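Local coordinates for hydroquinone dioxygenase small subunit (Pseudomonas sp., PDB 4ZXA), which forms the small cupin-fold subunit of PnpCD, a two-subunit iron(II)-dependent hydroquinone 1,2-dioxygenase, at residues E81-M86 against C130-G135; A77-F82 against Q150-G155; R91-K96 against A137-A142; D87-V92 against Y121-R126. All blocks are in the same frame, centred on the assembly; numbering follows the deposited sequence.

In the fold
Following the chain from the N terminus, the first strand to take part is 81-87, which serves two contacts: contact 1 closes the loop from 81-86 to 130-135, and contact 2 the longer one from 77-82 to 150-155. On the next strand, 89-97, contact 4 closes the shortest loop, 87-92 to 121-126, and contact 3 the loop 91-96 to 137-142. Contacts 3 and 4 both nest inside contact 2, and contact 4 also nests inside contact 1, whereas contacts 1 and 3 cross because their segments alternate. Contacts 1 and 2 build the mixed sheet, contacts 3 and 4 the antiparallel one. E81 and Q150 of the first sheet meet Y138 of the second, tying the cupin sandwich together.

Contact 1 of 4, residues E81-M86 against C130-G135; sequences EFAIVM and CLLPAG
F82 and L131 meet through CE1 and CD1, 3.7 Å apart, as a non-hydrogen-bonded antiparallel pair; the leucine methyl approaches the ring obliquely. On the other face of the sheet L132 reaches both neighbours across the strand: its CB lies 3.8 Å from E81 CB, and its CD1 4.1 Å from A83 CB. L132 CG lies anti to the carbonyl carbon (chi1 -56°), and its extended branch carries CD1 along strand 81-86 toward A83. Behind these side chains, two hydrogen-bonded pairs fix the register. L132 N donates to E81 O at 2.8 Å, and E81 N returns a bond to L132 O. A83 and C130 exchange a second pair of bonds, with A83 N to C130 O at 3.2 Å. A water lies 2.6 Å from E81 OE1 and 3.0 Å from L132 O; OE1 also bonds the Y138 hydroxyl, and OE2 the T152 hydroxyl. The backbone N-H and C=O groups of the two buried hydrogen-bonded pairs thus satisfy one another, and C130 on edge strand 128-132 extends the pairing to a strand of the large subunit, so the sheet continues across the interface.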
loop_
_atom_site.group_PDB
_atom_site.type_symbol
_atom_site.label_atom_id
_atom_site.label_comp_id
_atom_site.label_asym_id
_atom_site.label_seq_id
_atom_site.Cartn_x
_atom_site.Cartn_y
_atom_site.Cartn_z
ATOM N N GLU A 81 -37.220 18.972 -9.343
ATOM C CA GLU A 81 -36.996 18.037 -8.238
ATOM C C GLU A 81 -36.764 16.660 -8.834
ATOM O O GLU A 81 -37.012 16.436 -10.022
ATOM C CB GLU A 81 -38.207 17.986 -7.302
ATOM C CG GLU A 81 -38.401 19.228 -6.460
ATOM C CD GLU A 81 -39.791 19.300 -5.852
ATOM O OE1 GLU A 81 -40.776 19.245 -6.619
ATOM O OE2 GLU A 81 -39.905 19.418 -4.610
ATOM N N PHE A 82 -36.293 15.724 -8.025
ATOM C CA PHE A 82 -36.064 14.387 -8.539
ATOM C C PHE A 82 -36.493 13.341 -7.530
ATOM O O PHE A 82 -36.453 13.584 -6.327
ATOM C CB PHE A 82 -34.590 14.211 -8.877
ATOM C CG PHE A 82 -34.087 15.182 -9.890
ATOM C CD1 PHE A 82 -34.158 14.886 -11.243
ATOM C CD2 PHE A 82 -33.552 16.402 -9.497
ATOM C CE1 PHE A 82 -33.691 15.785 -12.198
ATOM C CE2 PHE A 82 -33.092 17.313 -10.436
ATOM C CZ PHE A 82 -33.156 17.005 -11.794
ATOM N N ALA A 83 -36.906 12.177 -8.015
ATOM C CA ALA A 83 -37.313 11.094 -7.123
ATOM C C ALA A 83 -36.629 9.806 -7.533
ATOM O O ALA A 83 -36.604 9.463 -8.729
ATOM C CB ALA A 83 -38.825 10.920 -7.142
ATOM N N ILE A 84 -36.053 9.119 -6.544
ATOM C CA ILE A 84 -35.503 7.775 -6.733
ATOM C C ILE A 84 -36.310 6.786 -5.922
ATOM O O ILE A 84 -36.448 6.931 -4.705
ATOM C CB ILE A 84 -34.064 7.640 -6.200
ATOM C CG1 ILE A 84 -33.216 8.861 -6.565
ATOM C CG2 ILE A 84 -33.433 6.323 -6.691
ATOM C CD1 ILE A 84 -32.551 8.727 -7.873
ATOM N N VAL A 85 -36.829 5.763 -6.582
ATOM C CA VAL A 85 -37.534 4.712 -5.865
ATOM C C VAL A 85 -36.535 3.708 -5.316
ATOM O O VAL A 85 -35.862 3.014 -6.073
ATOM C CB VAL A 85 -38.532 4.000 -6.770
ATOM C CG1 VAL A 85 -39.067 2.739 -6.078
ATOM C CG2 VAL A 85 -39.650 4.953 -7.134
ATOM N N MET A 86 -36.436 3.637 -3.994
ATOM C CA MET A 86 -35.449 2.776 -3.343
ATOM C C MET A 86 -36.008 1.403 -2.938
ATOM O O MET A 86 -35.256 0.484 -2.648
ATOM C CB MET A 86 -34.834 3.501 -2.140
ATOM C CG MET A 86 -33.781 4.529 -2.522
ATOM S SD MET A 86 -32.236 3.782 -3.121
ATOM C CE MET A 86 -32.609 3.618 -4.858
ATOM N N CYS A 130 -36.931 9.457 -11.769
ATOM C CA CYS A 130 -37.601 10.317 -12.719
ATOM C C CYS A 130 -37.381 11.788 -12.371
ATOM O O CYS A 130 -37.128 12.143 -11.213
ATOM C CB CYS A 130 -39.103 9.999 -12.797
ATOM S SG CYS A 130 -40.072 10.696 -11.455
ATOM N N LEU A 131 -37.483 12.633 -13.393
ATOM C CA LEU A 131 -37.514 14.083 -13.218
ATOM C C LEU A 131 -38.911 14.533 -12.749
ATOM O O LEU A 131 -39.933 14.044 -13.228
ATOM C CB LEU A 131 -37.138 14.776 -14.540
ATOM C CG LEU A 131 -37.428 16.265 -14.788
ATOM C CD1 LEU A 131 -36.697 17.174 -13.803
ATOM C CD2 LEU A 131 -37.042 16.630 -16.206
ATOM N N LEU A 132 -38.937 15.441 -11.784
ATOM C CA LEU A 132 -40.160 16.117 -11.391
ATOM C C LEU A 132 -40.066 17.557 -11.895
ATOM O O LEU A 132 -39.612 18.442 -11.172
ATOM C CB LEU A 132 -40.311 16.084 -9.872
ATOM C CG LEU A 132 -40.286 14.663 -9.298
ATOM C CD1 LEU A 132 -40.167 14.696 -7.781
ATOM C CD2 LEU A 132 -41.520 13.863 -9.735
ATOM N N PRO A 133 -40.502 17.790 -13.144
ATOM C CA PRO A 133 -40.293 19.059 -13.857
ATOM C C PRO A 133 -40.883 20.242 -13.097
ATOM O O PRO A 133 -41.987 20.132 -12.533
ATOM C CB PRO A 133 -41.060 18.872 -15.170
ATOM C CG PRO A 133 -41.322 17.389 -15.277
ATOM C CD PRO A 133 -41.404 16.882 -13.869
ATOM N N ALA A 134 -40.158 21.359 -13.088
ATOM C CA ALA A 134 -40.659 22.565 -12.456
ATOM C C ALA A 134 -41.918 23.025 -13.173
ATOM O O ALA A 134 -41.986 22.998 -14.409
ATOM C CB ALA A 134 -39.599 23.674 -12.475
ATOM N N GLY A 135 -42.911 23.446 -12.394
ATOM C CA GLY A 135 -44.136 23.983 -12.952
ATOM C C GLY A 135 -45.126 22.894 -13.330
ATOM O O GLY A 135 -46.014 23.079 -14.186
HETATM O O HOH W 1 -41.167 19.849 -9.073
#

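Contact 2 of 4, residues A77-F82 against Q150-G155; sequences AAHDEF and QQTIKG
E81 and T152 run side by side, pointing the same way, and the threonine hydroxyl donates to the carboxylate: OG1 to OE2 is 2.8 Å, on the anti lone pair of that oxygen. A chi1 of -171° turns the T152 hydroxyl away from the backbone N and beside the glutamate chain, 3.2 Å from E81 CG. Q150 approaches the same carboxylate with its amide plane turned 88° from the carboxylate plane. Its NE2 makes a weak, bent bond to OE2 and finds its stronger partner in the hydroxyl of Y138, which also bonds E81 OE1.

Nearby, the H79 ring is sandwiched. I153 CD1 sits over one face, 3.8 Å from the ring centroid and offset toward the rim, A77 CB covers the opposite face, and T152 OG1 lies at the edge near CE1. Both ring nitrogens are engaged: ND1 donates to D80 O at 2.8 Å, with the oxygen in the ring plane, and NE2 pairs with the backbone N of G106. These bonds fix the rotation of the imidazole.

On the other side of the sheet F82 and Q151 lie side by side, pointing the same way, ring and amide planes 38° apart, with Q151 OE1 3.1 Å from F82 CD2. That amide is positioned by S236 and S241 of the large subunit. F82 and Q151 exchange two backbone bonds as an antiparallel hydrogen-bonded pair. With OE2 accepting from the T152 hydroxyl and weakly from Q150 NE2, and OE1 meeting Y138 OH, the E81 carboxylate is fixed between the two sheets of the cupin.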
loop_
_atom_site.group_PDB
_atom_site.type_symbol
_atom_site.label_atom_id
_atom_site.label_comp_id
_atom_site.label_asym_id
_atom_site.label_seq_id
_atom_site.Cartn_x
_atom_site.Cartn_y
_atom_site.Cartn_z
ATOM N N ALA A 77 -43.502 22.481 -7.303
ATOM C CA ALA A 77 -42.430 23.396 -6.940
ATOM C C ALA A 77 -42.101 24.304 -8.106
ATOM O O ALA A 77 -42.506 24.039 -9.237
ATOM C CB ALA A 77 -41.182 22.631 -6.493
ATOM N N ALA A 78 -41.356 25.367 -7.820
ATOM C CA ALA A 78 -40.992 26.340 -8.837
ATOM C C ALA A 78 -39.703 25.941 -9.543
ATOM O O ALA A 78 -39.302 26.572 -10.517
ATOM C CB ALA A 78 -40.860 27.732 -8.219
ATOM N N HIS A 79 -39.052 24.892 -9.050
ATOM C CA HIS A 79 -37.807 24.406 -9.659
ATOM C C HIS A 79 -37.864 22.898 -9.845
ATOM O O HIS A 79 -38.727 22.237 -9.283
ATOM C CB HIS A 79 -36.637 24.754 -8.760
ATOM C CG HIS A 79 -36.816 24.268 -7.364
ATOM N ND1 HIS A 79 -36.713 22.936 -7.021
ATOM C CD2 HIS A 79 -37.130 24.928 -6.223
ATOM C CE1 HIS A 79 -36.935 22.801 -5.727
ATOM N NE2 HIS A 79 -37.198 23.994 -5.220
ATOM N N ASP A 80 -36.951 22.350 -10.631
ATOM C CA ASP A 80 -36.847 20.898 -10.765
ATOM C C ASP A 80 -36.638 20.167 -9.432
ATOM O O ASP A 80 -35.963 20.667 -8.516
ATOM C CB ASP A 80 -35.700 20.540 -11.692
ATOM C CG ASP A 80 -35.977 20.911 -13.128
ATOM O OD1 ASP A 80 -37.164 20.988 -13.491
ATOM O OD2 ASP A 80 -35.008 21.111 -13.895
ATOM N N GLU A 81 -37.220 18.972 -9.343
ATOM C CA GLU A 81 -36.996 18.037 -8.238
ATOM C C GLU A 81 -36.764 16.660 -8.834
ATOM O O GLU A 81 -37.012 16.436 -10.022
ATOM C CB GLU A 81 -38.207 17.986 -7.302
ATOM C CG GLU A 81 -38.401 19.228 -6.460
ATOM C CD GLU A 81 -39.791 19.300 -5.852
ATOM O OE1 GLU A 81 -40.776 19.245 -6.619
ATOM O OE2 GLU A 81 -39.905 19.418 -4.610
ATOM N N PHE A 82 -36.293 15.724 -8.025
ATOM C CA PHE A 82 -36.064 14.387 -8.539
ATOM C C PHE A 82 -36.493 13.341 -7.530
ATOM O O PHE A 82 -36.453 13.584 -6.327
ATOM C CB PHE A 82 -34.590 14.211 -8.877
ATOM C CG PHE A 82 -34.087 15.182 -9.890
ATOM C CD1 PHE A 82 -34.158 14.886 -11.243
ATOM C CD2 PHE A 82 -33.552 16.402 -9.497
ATOM C CE1 PHE A 82 -33.691 15.785 -12.198
ATOM C CE2 PHE A 82 -33.092 17.313 -10.436
ATOM C CZ PHE A 82 -33.156 17.005 -11.794
ATOM N N GLN A 150 -36.250 11.798 -2.336
ATOM C CA GLN A 150 -36.493 13.014 -3.089
ATOM C C GLN A 150 -35.361 14.028 -2.901
ATOM O O GLN A 150 -35.014 14.386 -1.770
ATOM C CB GLN A 150 -37.842 13.630 -2.692
ATOM C CG GLN A 150 -38.146 14.940 -3.398
ATOM C CD GLN A 150 -39.627 15.106 -3.743
ATOM O OE1 GLN A 150 -40.385 14.130 -3.797
ATOM N NE2 GLN A 150 -40.038 16.352 -3.993
ATOM N N GLN A 151 -34.800 14.474 -4.022
ATOM C CA GLN A 151 -33.823 15.555 -4.048
ATOM C C GLN A 151 -34.513 16.896 -4.302
ATOM O O GLN A 151 -35.118 17.108 -5.353
ATOM C CB GLN A 151 -32.791 15.292 -5.138
ATOM C CG GLN A 151 -31.804 16.425 -5.351
ATOM C CD GLN A 151 -31.021 16.218 -6.628
ATOM O OE1 GLN A 151 -31.446 15.449 -7.494
ATOM N NE2 GLN A 151 -29.876 16.887 -6.757
ATOM N N THR A 152 -34.417 17.807 -3.342
ATOM C CA THR A 152 -35.148 19.062 -3.460
ATOM C C THR A 152 -34.576 20.139 -2.536
ATOM O O THR A 152 -33.411 20.061 -2.141
ATOM C CB THR A 152 -36.675 18.849 -3.205
ATOM O OG1 THR A 152 -37.394 20.048 -3.526
ATOM C CG2 THR A 152 -36.946 18.450 -1.751
ATOM N N ILE A 153 -35.395 21.131 -2.184
ATOM C CA ILE A 153 -34.962 22.217 -1.312
ATOM C C ILE A 153 -35.874 22.323 -0.098
ATOM O O ILE A 153 -37.080 22.180 -0.224
ATOM C CB ILE A 153 -34.955 23.551 -2.088
ATOM C CG1 ILE A 153 -34.011 23.435 -3.294
ATOM C CG2 ILE A 153 -34.597 24.727 -1.170
ATOM C CD1 ILE A 153 -33.932 24.686 -4.158
ATOM N N LYS A 154 -35.302 22.568 1.078
ATOM C CA LYS A 154 -36.094 22.654 2.308
ATOM C C LYS A 154 -37.288 23.575 2.083
ATOM O O LYS A 154 -37.126 24.704 1.614
ATOM C CB LYS A 154 -35.246 23.164 3.480
ATOM C CG LYS A 154 -35.528 22.491 4.829
ATOM C CD LYS A 154 -36.174 23.456 5.790
ATOM C CE LYS A 154 -35.200 24.043 6.784
ATOM N NZ LYS A 154 -34.859 23.058 7.828
ATOM N N GLY A 155 -38.482 23.072 2.399
ATOM C CA GLY A 155 -39.720 23.816 2.239
ATOM C C GLY A 155 -40.715 23.602 3.370
ATOM O O GLY A 155 -40.380 22.996 4.392
#

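Contact 3 of 4, residues R91-K96 against A137-A142; sequences RVEFLK and AYRFEA
With CG anti to the carbonyl carbon (chi1 -73°) and the chain extended, E93 runs alongside R139, whose bend at chi3 (65°) swings the guanidinium across to the carboxylate. They meet across the antiparallel strands 89-97 and 136-142 of the cupin sandwich, on the face shared with R91, E141 and L95. R139 NH2 donates to the syn lone pair of E93 OE1 at 2.6 Å, with the oxygen near the guanidinium plane; NE adds a weak bond to the same oxygen. R91 and E141 lie side by side on this face, with CB to CB at 3.5 Å, and E141 OE2 is hydrogen-bonded to Q71. The strands are held by three hydrogen-bonded pairs, among them R91 N to E141 O at 2.8 Å and L95 N to A137 O at 2.8 Å.

The opposite face is buried and largely apolar. V92 CG2 sits at the edge of the F140 ring, 3.7 Å from CD1, and F94 CD1 lies 4.0 Å from Y138 CB. Y138 directs its hydroxyl across the sandwich to E81 and Q150. Near the salt bridge the E93 and E141 carboxylates lie almost coplanar, planes 5° apart, and E93 OE2 comes within 2.8 Å of E141 OE2.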
loop_
_atom_site.group_PDB
_atom_site.type_symbol
_atom_site.label_atom_id
_atom_site.label_comp_id
_atom_site.label_asym_id
_atom_site.label_seq_id
_atom_site.Cartn_x
_atom_site.Cartn_y
_atom_site.Cartn_z
ATOM N N ARG A 91 -46.242 4.736 -8.784
ATOM C CA ARG A 91 -46.766 5.361 -9.984
ATOM C C ARG A 91 -46.756 6.867 -9.730
ATOM O O ARG A 91 -47.166 7.325 -8.662
ATOM C CB ARG A 91 -48.189 4.858 -10.236
ATOM C CG ARG A 91 -48.972 5.612 -11.301
ATOM C CD ARG A 91 -50.336 4.962 -11.536
ATOM N NE ARG A 91 -51.035 5.593 -12.646
ATOM C CZ ARG A 91 -51.797 6.675 -12.508
ATOM N NH1 ARG A 91 -51.949 7.211 -11.305
ATOM N NH2 ARG A 91 -52.408 7.217 -13.561
ATOM N N VAL A 92 -46.272 7.639 -10.694
ATOM C CA VAL A 92 -46.207 9.088 -10.532
ATOM C C VAL A 92 -47.053 9.761 -11.615
ATOM O O VAL A 92 -46.761 9.615 -12.807
ATOM C CB VAL A 92 -44.727 9.610 -10.575
ATOM C CG1 VAL A 92 -44.655 11.100 -10.246
ATOM C CG2 VAL A 92 -43.836 8.815 -9.616
ATOM N N GLU A 93 -48.098 10.482 -11.197
ATOM C CA GLU A 93 -48.986 11.194 -12.122
ATOM C C GLU A 93 -48.526 12.631 -12.319
ATOM O O GLU A 93 -48.184 13.307 -11.349
ATOM C CB GLU A 93 -50.406 11.255 -11.572
ATOM C CG GLU A 93 -51.188 9.967 -11.604
ATOM C CD GLU A 93 -52.397 10.010 -10.669
ATOM O OE1 GLU A 93 -53.243 10.925 -10.807
ATOM O OE2 GLU A 93 -52.488 9.133 -9.784
ATOM N N PHE A 94 -48.575 13.117 -13.559
ATOM C CA PHE A 94 -48.091 14.461 -13.872
ATOM C C PHE A 94 -49.144 15.358 -14.515
ATOM O O PHE A 94 -49.718 15.014 -15.549
ATOM C CB PHE A 94 -46.879 14.388 -14.813
ATOM C CG PHE A 94 -45.653 13.780 -14.192
ATOM C CD1 PHE A 94 -44.740 14.572 -13.507
ATOM C CD2 PHE A 94 -45.408 12.424 -14.302
ATOM C CE1 PHE A 94 -43.599 14.012 -12.935
ATOM C CE2 PHE A 94 -44.277 11.851 -13.731
ATOM C CZ PHE A 94 -43.369 12.645 -13.048
ATOM N N LEU A 95 -49.369 16.521 -13.911
ATOM C CA LEU A 95 -50.184 17.576 -14.508
ATOM C C LEU A 95 -49.337 18.790 -14.882
ATOM O O LEU A 95 -48.561 19.280 -14.053
ATOM C CB LEU A 95 -51.222 18.048 -13.503
ATOM C CG LEU A 95 -52.472 17.207 -13.355
ATOM C CD1 LEU A 95 -53.289 17.775 -12.215
ATOM C CD2 LEU A 95 -53.223 17.248 -14.669
ATOM N N LYS A 96 -49.495 19.286 -16.109
ATOM C CA LYS A 96 -48.892 20.561 -16.488
ATOM C C LYS A 96 -49.786 21.720 -16.076
ATOM O O LYS A 96 -50.748 22.041 -16.769
ATOM C CB LYS A 96 -48.623 20.647 -17.990
ATOM C CG LYS A 96 -47.858 21.918 -18.380
ATOM C CD LYS A 96 -47.690 22.041 -19.883
ATOM C CE LYS A 96 -46.233 22.272 -20.258
ATOM N NZ LYS A 96 -46.055 22.356 -21.735
ATOM N N ALA A 137 -47.556 19.614 -11.495
ATOM C CA ALA A 137 -48.001 19.008 -10.251
ATOM C C ALA A 137 -47.774 17.516 -10.413
ATOM O O ALA A 137 -47.893 16.980 -11.521
ATOM C CB ALA A 137 -49.459 19.313 -9.989
ATOM N N TYR A 138 -47.417 16.845 -9.327
ATOM C CA TYR A 138 -47.139 15.421 -9.422
ATOM C C TYR A 138 -47.690 14.692 -8.212
ATOM O O TYR A 138 -47.728 15.243 -7.115
ATOM C CB TYR A 138 -45.632 15.171 -9.607
ATOM C CG TYR A 138 -44.774 15.722 -8.499
ATOM C CD1 TYR A 138 -44.294 17.019 -8.551
ATOM C CD2 TYR A 138 -44.444 14.941 -7.396
ATOM C CE1 TYR A 138 -43.500 17.533 -7.531
ATOM C CE2 TYR A 138 -43.647 15.440 -6.368
ATOM C CZ TYR A 138 -43.174 16.739 -6.436
ATOM O OH TYR A 138 -42.387 17.257 -5.413
ATOM N N ARG A 139 -48.134 13.457 -8.423
ATOM C CA ARG A 139 -48.783 12.674 -7.372
ATOM C C ARG A 139 -48.249 11.242 -7.367
ATOM O O ARG A 139 -48.021 10.655 -8.425
ATOM C CB ARG A 139 -50.305 12.683 -7.580
ATOM C CG ARG A 139 -51.124 12.115 -6.420
ATOM C CD ARG A 139 -52.596 12.507 -6.517
ATOM N NE ARG A 139 -53.255 11.919 -7.684
ATOM C CZ ARG A 139 -54.578 11.906 -7.871
ATOM N NH1 ARG A 139 -55.388 12.451 -6.967
ATOM N NH2 ARG A 139 -55.093 11.348 -8.961
ATOM N N PHE A 140 -48.038 10.704 -6.168
ATOM C CA PHE A 140 -47.489 9.363 -5.980
ATOM C C PHE A 140 -48.579 8.320 -5.674
ATOM O O PHE A 140 -49.430 8.534 -4.802
ATOM C CB PHE A 140 -46.491 9.378 -4.821
ATOM C CG PHE A 140 -45.251 10.209 -5.070
ATOM C CD1 PHE A 140 -44.508 10.059 -6.229
ATOM C CD2 PHE A 140 -44.820 11.131 -4.127
ATOM C CE1 PHE A 140 -43.365 10.815 -6.440
ATOM C CE2 PHE A 140 -43.681 11.893 -4.336
ATOM C CZ PHE A 140 -42.956 11.735 -5.489
ATOM N N GLU A 141 -48.526 7.189 -6.382
ATOM C CA GLU A 141 -49.432 6.053 -6.173
ATOM C C GLU A 141 -48.659 4.804 -5.766
ATOM O O GLU A 141 -47.795 4.350 -6.508
ATOM C CB GLU A 141 -50.150 5.704 -7.474
ATOM C CG GLU A 141 -51.090 6.756 -7.995
ATOM C CD GLU A 141 -52.306 6.921 -7.113
ATOM O OE1 GLU A 141 -52.446 6.148 -6.128
ATOM O OE2 GLU A 141 -53.109 7.833 -7.410
ATOM N N ALA A 142 -48.996 4.213 -4.628
ATOM C CA ALA A 142 -48.288 3.023 -4.171
ATOM C C ALA A 142 -49.235 1.967 -3.597
ATOM O O ALA A 142 -49.860 2.185 -2.552
ATOM C CB ALA A 142 -47.226 3.403 -3.141
#

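Contact 4 of 4, residues D87-V92 against Y121-R126; sequences DGEVRV and YVLLKR
The R91 guanidinium lies over one face of the Y121 ring. At the root of the side chain CB and CG both pass 4.1 Å from V122 O, the carbonyl of the residue after Y121. The chain stays extended to NE, with CG anti to the backbone N (chi1 169°), which brings the guanidinium over the aromatic ring. NE lies 3.8 Å above the ring plane, toward the rim, and NH2 comes 3.7 Å from Y121 CD1. CZ is 4.6 Å from the ring centroid and 25° off the normal, a cation-pi contact, although the two planes are tilted 42° apart. The remaining nitrogen, NH1, lies near E93, but its position is doubtful.

Further along this face E89 OE1 meets L123 CD2 at 3.3 Å, and the glutamate lies beside K125. On the buried face V92 CG2 packs on L124 CD1. V90 with L124 and V92 with V122 form hydrogen-bonded pairs, L124 N reaching V90 O at 2.7 Å. Beyond E89 and K125 a water links G88 O to R126 N. Y121 through L123 also pair with a strand of the large subunit, making this an antiparallel sheet of the cupin sandwich that continues from one subunit into the other.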
loop_
_atom_site.group_PDB
_atom_site.type_symbol
_atom_site.label_atom_id
_atom_site.label_comp_id
_atom_site.label_asym_id
_atom_site.label_seq_id
_atom_site.Cartn_x
_atom_site.Cartn_y
_atom_site.Cartn_z
ATOM N N ASP A 87 -37.329 1.284 -2.926
ATOM C CA ASP A 87 -38.007 0.028 -2.650
ATOM C C ASP A 87 -39.480 0.128 -3.063
ATOM O O ASP A 87 -40.083 1.200 -2.998
ATOM C CB ASP A 87 -37.906 -0.325 -1.172
ATOM C CG ASP A 87 -38.594 -1.639 -0.833
ATOM O OD1 ASP A 87 -38.612 -2.554 -1.688
ATOM O OD2 ASP A 87 -39.110 -1.758 0.293
ATOM N N GLY A 88 -40.057 -0.985 -3.497
ATOM C CA GLY A 88 -41.460 -1.002 -3.844
ATOM C C GLY A 88 -41.668 -0.501 -5.253
ATOM O O GLY A 88 -40.762 -0.561 -6.090
ATOM N N GLU A 89 -42.862 0.008 -5.519
ATOM C CA GLU A 89 -43.198 0.443 -6.859
ATOM C C GLU A 89 -44.154 1.627 -6.810
ATOM O O GLU A 89 -45.259 1.541 -6.277
ATOM C CB GLU A 89 -43.796 -0.731 -7.628
ATOM C CG GLU A 89 -44.152 -0.443 -9.066
ATOM C CD GLU A 89 -44.455 -1.722 -9.837
ATOM O OE1 GLU A 89 -45.056 -1.622 -10.937
ATOM O OE2 GLU A 89 -44.089 -2.822 -9.339
ATOM N N VAL A 90 -43.719 2.754 -7.343
ATOM C CA VAL A 90 -44.550 3.941 -7.280
ATOM C C VAL A 90 -44.979 4.360 -8.669
ATOM O O VAL A 90 -44.195 4.312 -9.613
ATOM C CB VAL A 90 -43.825 5.098 -6.586
ATOM C CG1 VAL A 90 -44.717 6.322 -6.527
ATOM C CG2 VAL A 90 -43.392 4.690 -5.190
ATOM N N ARG A 91 -46.242 4.736 -8.784
ATOM C CA ARG A 91 -46.766 5.361 -9.984
ATOM C C ARG A 91 -46.756 6.867 -9.730
ATOM O O ARG A 91 -47.166 7.325 -8.662
ATOM C CB ARG A 91 -48.189 4.858 -10.236
ATOM C CG ARG A 91 -48.972 5.612 -11.301
ATOM C CD ARG A 91 -50.336 4.962 -11.536
ATOM N NE ARG A 91 -51.035 5.593 -12.646
ATOM C CZ ARG A 91 -51.797 6.675 -12.508
ATOM N NH1 ARG A 91 -51.949 7.211 -11.305
ATOM N NH2 ARG A 91 -52.408 7.217 -13.561
ATOM N N VAL A 92 -46.272 7.639 -10.694
ATOM C CA VAL A 92 -46.207 9.088 -10.532
ATOM C C VAL A 92 -47.053 9.761 -11.615
ATOM O O VAL A 92 -46.761 9.615 -12.807
ATOM C CB VAL A 92 -44.727 9.610 -10.575
ATOM C CG1 VAL A 92 -44.655 11.100 -10.246
ATOM C CG2 VAL A 92 -43.836 8.815 -9.616
ATOM N N TYR A 121 -48.112 9.534 -16.939
ATOM C CA TYR A 121 -47.548 9.003 -15.709
ATOM C C TYR A 121 -46.330 8.144 -15.974
ATOM O O TYR A 121 -46.052 7.743 -17.110
ATOM C CB TYR A 121 -48.583 8.182 -14.935
ATOM C CG TYR A 121 -49.052 6.954 -15.677
ATOM C CD1 TYR A 121 -50.140 7.019 -16.540
ATOM C CD2 TYR A 121 -48.408 5.730 -15.524
ATOM C CE1 TYR A 121 -50.579 5.903 -17.224
ATOM C CE2 TYR A 121 -48.844 4.604 -16.210
ATOM C CZ TYR A 121 -49.931 4.701 -17.058
ATOM O OH TYR A 121 -50.381 3.604 -17.753
ATOM N N VAL A 122 -45.616 7.867 -14.891
ATOM C CA VAL A 122 -44.442 7.027 -14.926
ATOM C C VAL A 122 -44.611 5.920 -13.891
ATOM O O VAL A 122 -45.223 6.119 -12.838
ATOM C CB VAL A 122 -43.164 7.853 -14.616
ATOM C CG1 VAL A 122 -41.957 6.944 -14.509
ATOM C CG2 VAL A 122 -42.946 8.909 -15.685
ATOM N N LEU A 123 -44.055 4.755 -14.191
ATOM C CA LEU A 123 -44.098 3.635 -13.269
ATOM C C LEU A 123 -42.717 3.258 -12.774
ATOM O O LEU A 123 -41.953 2.613 -13.476
ATOM C CB LEU A 123 -44.752 2.446 -13.947
ATOM C CG LEU A 123 -46.093 2.152 -13.305
ATOM C CD1 LEU A 123 -47.016 1.406 -14.273
ATOM C CD2 LEU A 123 -45.793 1.364 -12.027
ATOM N N LEU A 124 -42.406 3.659 -11.551
ATOM C CA LEU A 124 -41.062 3.491 -11.008
ATOM C C LEU A 124 -40.950 2.257 -10.123
ATOM O O LEU A 124 -41.690 2.101 -9.142
ATOM C CB LEU A 124 -40.650 4.727 -10.192
ATOM C CG LEU A 124 -40.622 6.069 -10.927
ATOM C CD1 LEU A 124 -40.339 7.225 -9.955
ATOM C CD2 LEU A 124 -39.602 6.055 -12.070
ATOM N N LYS A 125 -40.011 1.383 -10.462
ATOM C CA LYS A 125 -39.652 0.303 -9.562
ATOM C C LYS A 125 -38.312 0.654 -8.931
ATOM O O LYS A 125 -37.694 1.644 -9.311
ATOM C CB LYS A 125 -39.574 -1.023 -10.316
ATOM C CG LYS A 125 -40.899 -1.478 -10.911
ATOM C CD LYS A 125 -40.706 -2.640 -11.888
ATOM C CE LYS A 125 -42.040 -3.321 -12.200
ATOM N NZ LYS A 125 -42.080 -3.873 -13.583
ATOM N N ARG A 126 -37.878 -0.152 -7.968
ATOM C CA ARG A 126 -36.595 0.046 -7.300
ATOM C C ARG A 126 -35.417 0.346 -8.232
ATOM O O ARG A 126 -35.165 -0.360 -9.214
ATOM C CB ARG A 126 -36.239 -1.179 -6.465
ATOM C CG ARG A 126 -34.894 -1.027 -5.760
ATOM C CD ARG A 126 -34.596 -2.233 -4.919
ATOM N NE ARG A 126 -34.215 -3.377 -5.740
ATOM C CZ ARG A 126 -34.182 -4.628 -5.298
ATOM N NH1 ARG A 126 -34.528 -4.905 -4.040
ATOM N NH2 ARG A 126 -33.811 -5.601 -6.122
HETATM O O HOH W 2 -39.430 -2.767 -6.901
#